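Local coordinates for insecticidal Delta-Endotoxin Cry8Ea1 (Bacillus Thuringiensis, PDB 3EB7), which kills insect larvae, the underground pest Holotrichia parallela among them, probably by forming pores in gut membranes as other three-domain Cry toxins do, at residues 107-112 with 157-162; 367-370 with 375-378. All blocks are in the same frame, centred on the assembly; numbering follows the deposited sequence.

Overall arrangement
Contacts 1 and 2 lie in different domains of the toxin, their centres about 50 Å apart and their nearest atoms about 38 Å, so neither touches the other. Contact 1 belongs to the N-terminal helical domain, where the turn before helix 161-191 packs on helix 99-119; contact 2 joins neighbouring strands of a hairpin in the sheet domain that follows. Each is partly buried. Contact 1 rests on aromatic side chains, with Phe109 and Trp157 buried and Glu110 and Phe159 nearer the surface. In contact 2 the main chain does the holding, through three hydrogen bonds, while Ala368 and Ile369 are buried, on opposite faces of the sheet, and Tyr375, Lys376 and Thr378 remain exposed.

Contact 1: residues 107-112 with 157-162; sequences NRFEIL and WGFSTT
Glu110 and Phe159 mark the closest approach of the backbones, their CA atoms 11.1 Å apart, so residues 107-112 and 157-162 meet through side chains alone. Phe109 reaches the turn leading into helix 161-191 with CG anti to its own N (chi1 159°). The six-membered ring of Trp157 points its edge at the Phe109 face in an offset edge-to-face pair, centroids 5.7 Å apart and planes at 60°. Its CZ3 does the touching, 3.9 Å from Phe109 CG. Farther out on the same ring, Phe109 CD2 meets Phe159 CZ at 4.0 Å, the two rings oblique to each other. These three rings form an aromatic cluster within the helical bundle of the delta-endotoxin N-terminal domain; Tyr167 adds edge-to-face contacts to Phe109 and Phe159, and Trp92 one to Trp157. Glu110, extended beyond CG, comes from the direction opposite to Phe159 and sets OE2 at the ring edge, 3.3 Å from CE2. There the carboxylate oxygen faces the rim of C-H groups, a placement that would probably be weakly favourable electrostatically. The main chain of the turn is tied separately to helix 99-119, where Arg106 NE hydrogen-bonds to Trp157 O.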
loop_
_atom_site.group_PDB
_atom_site.type_symbol
_atom_site.label_atom_id
_atom_site.label_comp_id
_atom_site.label_asym_id
_atom_site.label_seq_id
_atom_site.Cartn_x
_atom_site.Cartn_y
_atom_site.Cartn_z
ATOM N N ASN A 107 24.802 -13.564 20.850
ATOM C CA ASN A 107 25.611 -12.372 21.060
ATOM C C ASN A 107 25.463 -11.327 19.928
ATOM O O ASN A 107 25.392 -10.141 20.188
ATOM C CB ASN A 107 27.074 -12.812 21.323
ATOM C CG ASN A 107 28.109 -11.705 21.079
ATOM O OD1 ASN A 107 28.146 -10.684 21.789
ATOM N ND2 ASN A 107 28.995 -11.933 20.091
ATOM N N ARG A 108 25.364 -11.770 18.680
ATOM C CA ARG A 108 25.241 -10.839 17.556
ATOM C C ARG A 108 23.866 -10.152 17.569
ATOM O O ARG A 108 23.747 -8.988 17.212
ATOM C CB ARG A 108 25.443 -11.555 16.204
ATOM C CG ARG A 108 26.833 -12.086 15.932
ATOM C CD ARG A 108 27.841 -10.976 15.848
ATOM N NE ARG A 108 29.208 -11.503 15.817
ATOM C CZ ARG A 108 30.293 -10.811 16.193
ATOM N NH1 ARG A 108 30.181 -9.550 16.624
ATOM N NH2 ARG A 108 31.498 -11.382 16.128
ATOM N N PHE A 109 22.850 -10.927 17.955
ATOM C CA PHE A 109 21.468 -10.528 18.027
ATOM C C PHE A 109 21.302 -9.479 19.119
ATOM O O PHE A 109 20.594 -8.488 18.927
ATOM C CB PHE A 109 20.580 -11.766 18.322
ATOM C CG PHE A 109 19.231 -11.416 18.894
ATOM C CD1 PHE A 109 18.120 -11.263 18.058
ATOM C CD2 PHE A 109 19.077 -11.197 20.284
ATOM C CE1 PHE A 109 16.876 -10.884 18.594
ATOM C CE2 PHE A 109 17.863 -10.828 20.820
ATOM C CZ PHE A 109 16.751 -10.659 19.972
ATOM N N GLU A 110 21.958 -9.702 20.256
ATOM C CA GLU A 110 21.873 -8.787 21.390
ATOM C C GLU A 110 22.600 -7.507 21.083
ATOM O O GLU A 110 22.202 -6.445 21.526
ATOM C CB GLU A 110 22.469 -9.414 22.647
ATOM C CG GLU A 110 21.672 -10.595 23.243
ATOM C CD GLU A 110 22.453 -11.327 24.365
ATOM O OE1 GLU A 110 23.459 -10.774 24.872
ATOM O OE2 GLU A 110 22.068 -12.458 24.740
ATOM N N ILE A 111 23.673 -7.605 20.312
ATOM C CA ILE A 111 24.379 -6.399 19.848
ATOM C C ILE A 111 23.485 -5.585 18.915
ATOM O O ILE A 111 23.446 -4.364 19.011
ATOM C CB ILE A 111 25.760 -6.728 19.172
ATOM C CG1 ILE A 111 26.822 -7.062 20.247
ATOM C CG2 ILE A 111 26.203 -5.600 18.205
ATOM C CD1 ILE A 111 27.955 -7.942 19.753
ATOM N N LEU A 112 22.751 -6.245 18.023
ATOM C CA LEU A 112 21.838 -5.507 17.134
ATOM C C LEU A 112 20.738 -4.822 17.914
ATOM O O LEU A 112 20.517 -3.627 17.754
ATOM C CB LEU A 112 21.273 -6.380 16.014
ATOM C CG LEU A 112 22.298 -6.589 14.905
ATOM C CD1 LEU A 112 21.820 -7.679 14.005
ATOM C CD2 LEU A 112 22.593 -5.266 14.122
ATOM N N TRP A 157 18.473 -20.879 21.342
ATOM C CA TRP A 157 19.729 -20.227 21.710
ATOM C C TRP A 157 19.924 -20.150 23.208
ATOM O O TRP A 157 20.910 -19.568 23.670
ATOM C CB TRP A 157 19.822 -18.796 21.173
ATOM C CG TRP A 157 19.638 -18.636 19.691
ATOM C CD1 TRP A 157 19.832 -19.591 18.713
ATOM C CD2 TRP A 157 19.248 -17.437 19.005
ATOM N NE1 TRP A 157 19.582 -19.051 17.472
ATOM C CE2 TRP A 157 19.227 -17.733 17.621
ATOM C CE3 TRP A 157 18.931 -16.142 19.423
ATOM C CZ2 TRP A 157 18.877 -16.781 16.659
ATOM C CZ3 TRP A 157 18.592 -15.193 18.474
ATOM C CH2 TRP A 157 18.556 -15.519 17.104
ATOM N N GLY A 158 18.981 -20.692 23.975
ATOM C CA GLY A 158 19.124 -20.717 25.428
ATOM C C GLY A 158 18.724 -19.459 26.194
ATOM O O GLY A 158 19.189 -19.226 27.340
ATOM N N PHE A 159 17.856 -18.645 25.600
ATOM C CA PHE A 159 17.254 -17.570 26.371
ATOM C C PHE A 159 16.306 -18.183 27.388
ATOM O O PHE A 159 15.721 -19.246 27.145
ATOM C CB PHE A 159 16.508 -16.573 25.490
ATOM C CG PHE A 159 17.401 -15.613 24.769
ATOM C CD1 PHE A 159 17.390 -15.554 23.375
ATOM C CD2 PHE A 159 18.237 -14.747 25.475
ATOM C CE1 PHE A 159 18.202 -14.659 22.674
ATOM C CE2 PHE A 159 19.063 -13.835 24.793
ATOM C CZ PHE A 159 19.048 -13.792 23.386
ATOM N N SER A 160 16.182 -17.526 28.542
ATOM C CA SER A 160 15.197 -17.926 29.528
ATOM C C SER A 160 13.820 -17.491 29.057
ATOM O O SER A 160 13.678 -16.640 28.156
ATOM C CB SER A 160 15.523 -17.348 30.915
ATOM O OG SER A 160 15.560 -15.933 30.913
ATOM N N THR A 161 12.813 -18.097 29.659
ATOM C CA THR A 161 11.439 -17.701 29.445
ATOM C C THR A 161 11.241 -16.217 29.767
ATOM O O THR A 161 10.587 -15.523 29.046
ATOM C CB THR A 161 10.470 -18.633 30.217
ATOM O OG1 THR A 161 10.605 -19.977 29.699
ATOM C CG2 THR A 161 8.995 -18.169 30.036
ATOM N N THR A 162 11.840 -15.733 30.835
ATOM C CA THR A 162 11.806 -14.297 31.146
ATOM C C THR A 162 12.361 -13.380 30.013
ATOM O O THR A 162 11.671 -12.462 29.598
ATOM C CB THR A 162 12.468 -13.999 32.541
ATOM O OG1 THR A 162 11.794 -14.760 33.555
ATOM C CG2 THR A 162 12.373 -12.525 32.903
#

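Contact 2: residues 367-370 with 375-378; sequences DAIY and YKTT
Ala368 and Thr377 form the antiparallel hydrogen-bonded pair at the middle of this contact, each satisfying the other's backbone N-H and carbonyl. Ala368 N donates to Thr377 O at 2.9 Å, nearly in line with the carbonyl bond (C=O...N 174°). The return bond, Thr377 N to Ala368 O, is also 2.9 Å and nearly straight at hydrogen, although its donor is tilted 29° from the carbonyl plane. Two residues on, Tyr370 N binds Tyr375 O at 2.9 Å. Both Ala368 O and Tyr375 O receive a further CA-H...O contact, from Lys376 CA and Ile369 CA respectively. The ladder belongs to a beta hairpin, strands 357-369 and 376-381, in the second domain of the delta-endotoxin fold. Strand 376-381 is outermost in its four-stranded antiparallel sheet, whereas 357-369 has strand 340-352 on its other flank; there the backbone of Asp367 hydrogen-bonds with Tyr342 and Lys343, and that of Ile369 with Asp340. In the non-hydrogen-bonded pairs, side chains run alongside each other on one face. Ile369 carries CG1 anti to its N (chi1 -168°), which lays CG1 and CD1 against Lys376 CG, CD1 at 3.7 Å. The lysine chain then bends at chi3 and chi4, and Lys376 makes a cation-pi contact with Tyr409. On that face too, Asp367 OD1 rests 3.7 Å from the methyl CG2 of Thr378. Beneath Ala368 and Thr377, on the other face, lies Phe339, which also meets Tyr370 edge-to-face.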
loop_
_atom_site.group_PDB
_atom_site.type_symbol
_atom_site.label_atom_id
_atom_site.label_comp_id
_atom_site.label_asym_id
_atom_site.label_seq_id
_atom_site.Cartn_x
_atom_site.Cartn_y
_atom_site.Cartn_z
ATOM N N ASP A 367 0.486 -1.595 -21.120
ATOM C CA ASP A 367 0.984 -2.963 -21.170
ATOM C C ASP A 367 0.188 -3.784 -20.191
ATOM O O ASP A 367 0.107 -3.436 -19.024
ATOM C CB ASP A 367 2.455 -3.037 -20.838
ATOM C CG ASP A 367 3.327 -2.319 -21.853
ATOM O OD1 ASP A 367 3.015 -2.330 -23.071
ATOM O OD2 ASP A 367 4.372 -1.781 -21.436
ATOM N N ALA A 368 -0.424 -4.854 -20.679
ATOM C CA ALA A 368 -1.354 -5.615 -19.881
ATOM C C ALA A 368 -1.062 -7.110 -19.910
ATOM O O ALA A 368 -0.549 -7.660 -20.905
ATOM C CB ALA A 368 -2.808 -5.343 -20.345
ATOM N N ILE A 369 -1.398 -7.752 -18.795
ATOM C CA ILE A 369 -1.381 -9.195 -18.676
ATOM C C ILE A 369 -2.645 -9.681 -17.956
ATOM O O ILE A 369 -3.201 -8.998 -17.105
ATOM C CB ILE A 369 -0.094 -9.687 -17.937
ATOM C CG1 ILE A 369 0.082 -11.202 -18.059
ATOM C CG2 ILE A 369 -0.080 -9.252 -16.446
ATOM C CD1 ILE A 369 1.458 -11.652 -17.604
ATOM N N TYR A 370 -3.081 -10.870 -18.324
ATOM C CA TYR A 370 -4.172 -11.592 -17.693
ATOM C C TYR A 370 -3.586 -12.502 -16.613
ATOM O O TYR A 370 -2.945 -13.505 -16.941
ATOM C CB TYR A 370 -4.757 -12.444 -18.779
ATOM C CG TYR A 370 -6.196 -12.547 -18.758
ATOM C CD1 TYR A 370 -7.004 -11.472 -19.153
ATOM C CD2 TYR A 370 -6.788 -13.736 -18.357
ATOM C CE1 TYR A 370 -8.376 -11.575 -19.143
ATOM C CE2 TYR A 370 -8.186 -13.874 -18.334
ATOM C CZ TYR A 370 -8.966 -12.792 -18.709
ATOM O OH TYR A 370 -10.328 -12.961 -18.640
ATOM N N TYR A 375 -1.573 -14.478 -20.332
ATOM C CA TYR A 375 -1.639 -13.928 -21.660
ATOM C C TYR A 375 -1.391 -12.396 -21.640
ATOM O O TYR A 375 -2.053 -11.662 -20.918
ATOM C CB TYR A 375 -2.963 -14.305 -22.325
ATOM C CG TYR A 375 -3.127 -13.638 -23.656
ATOM C CD1 TYR A 375 -2.447 -14.107 -24.780
ATOM C CD2 TYR A 375 -3.943 -12.504 -23.788
ATOM C CE1 TYR A 375 -2.564 -13.465 -26.003
ATOM C CE2 TYR A 375 -4.076 -11.865 -24.998
ATOM C CZ TYR A 375 -3.385 -12.354 -26.102
ATOM O OH TYR A 375 -3.508 -11.714 -27.295
ATOM N N LYS A 376 -0.417 -11.950 -22.444
ATOM C CA LYS A 376 0.014 -10.550 -22.524
ATOM C C LYS A 376 -0.447 -9.856 -23.795
ATOM O O LYS A 376 -0.502 -10.453 -24.875
ATOM C CB LYS A 376 1.539 -10.465 -22.461
ATOM C CG LYS A 376 2.145 -10.987 -21.168
ATOM C CD LYS A 376 3.667 -10.849 -21.195
ATOM C CE LYS A 376 4.268 -11.631 -22.359
ATOM N NZ LYS A 376 4.073 -13.123 -22.208
ATOM N N THR A 377 -0.797 -8.585 -23.663
ATOM C CA THR A 377 -1.167 -7.755 -24.808
ATOM C C THR A 377 -0.858 -6.270 -24.543
ATOM O O THR A 377 -0.634 -5.864 -23.394
ATOM C CB THR A 377 -2.653 -7.985 -25.231
ATOM O OG1 THR A 377 -2.825 -7.612 -26.613
ATOM C CG2 THR A 377 -3.607 -7.172 -24.376
ATOM N N THR A 378 -0.790 -5.484 -25.615
ATOM C CA THR A 378 -0.668 -4.022 -25.534
ATOM C C THR A 378 -1.944 -3.371 -26.026
ATOM O O THR A 378 -2.541 -3.824 -26.993
ATOM C CB THR A 378 0.498 -3.497 -26.405
ATOM O OG1 THR A 378 1.660 -4.272 -26.130
ATOM C CG2 THR A 378 0.840 -2.060 -26.111
#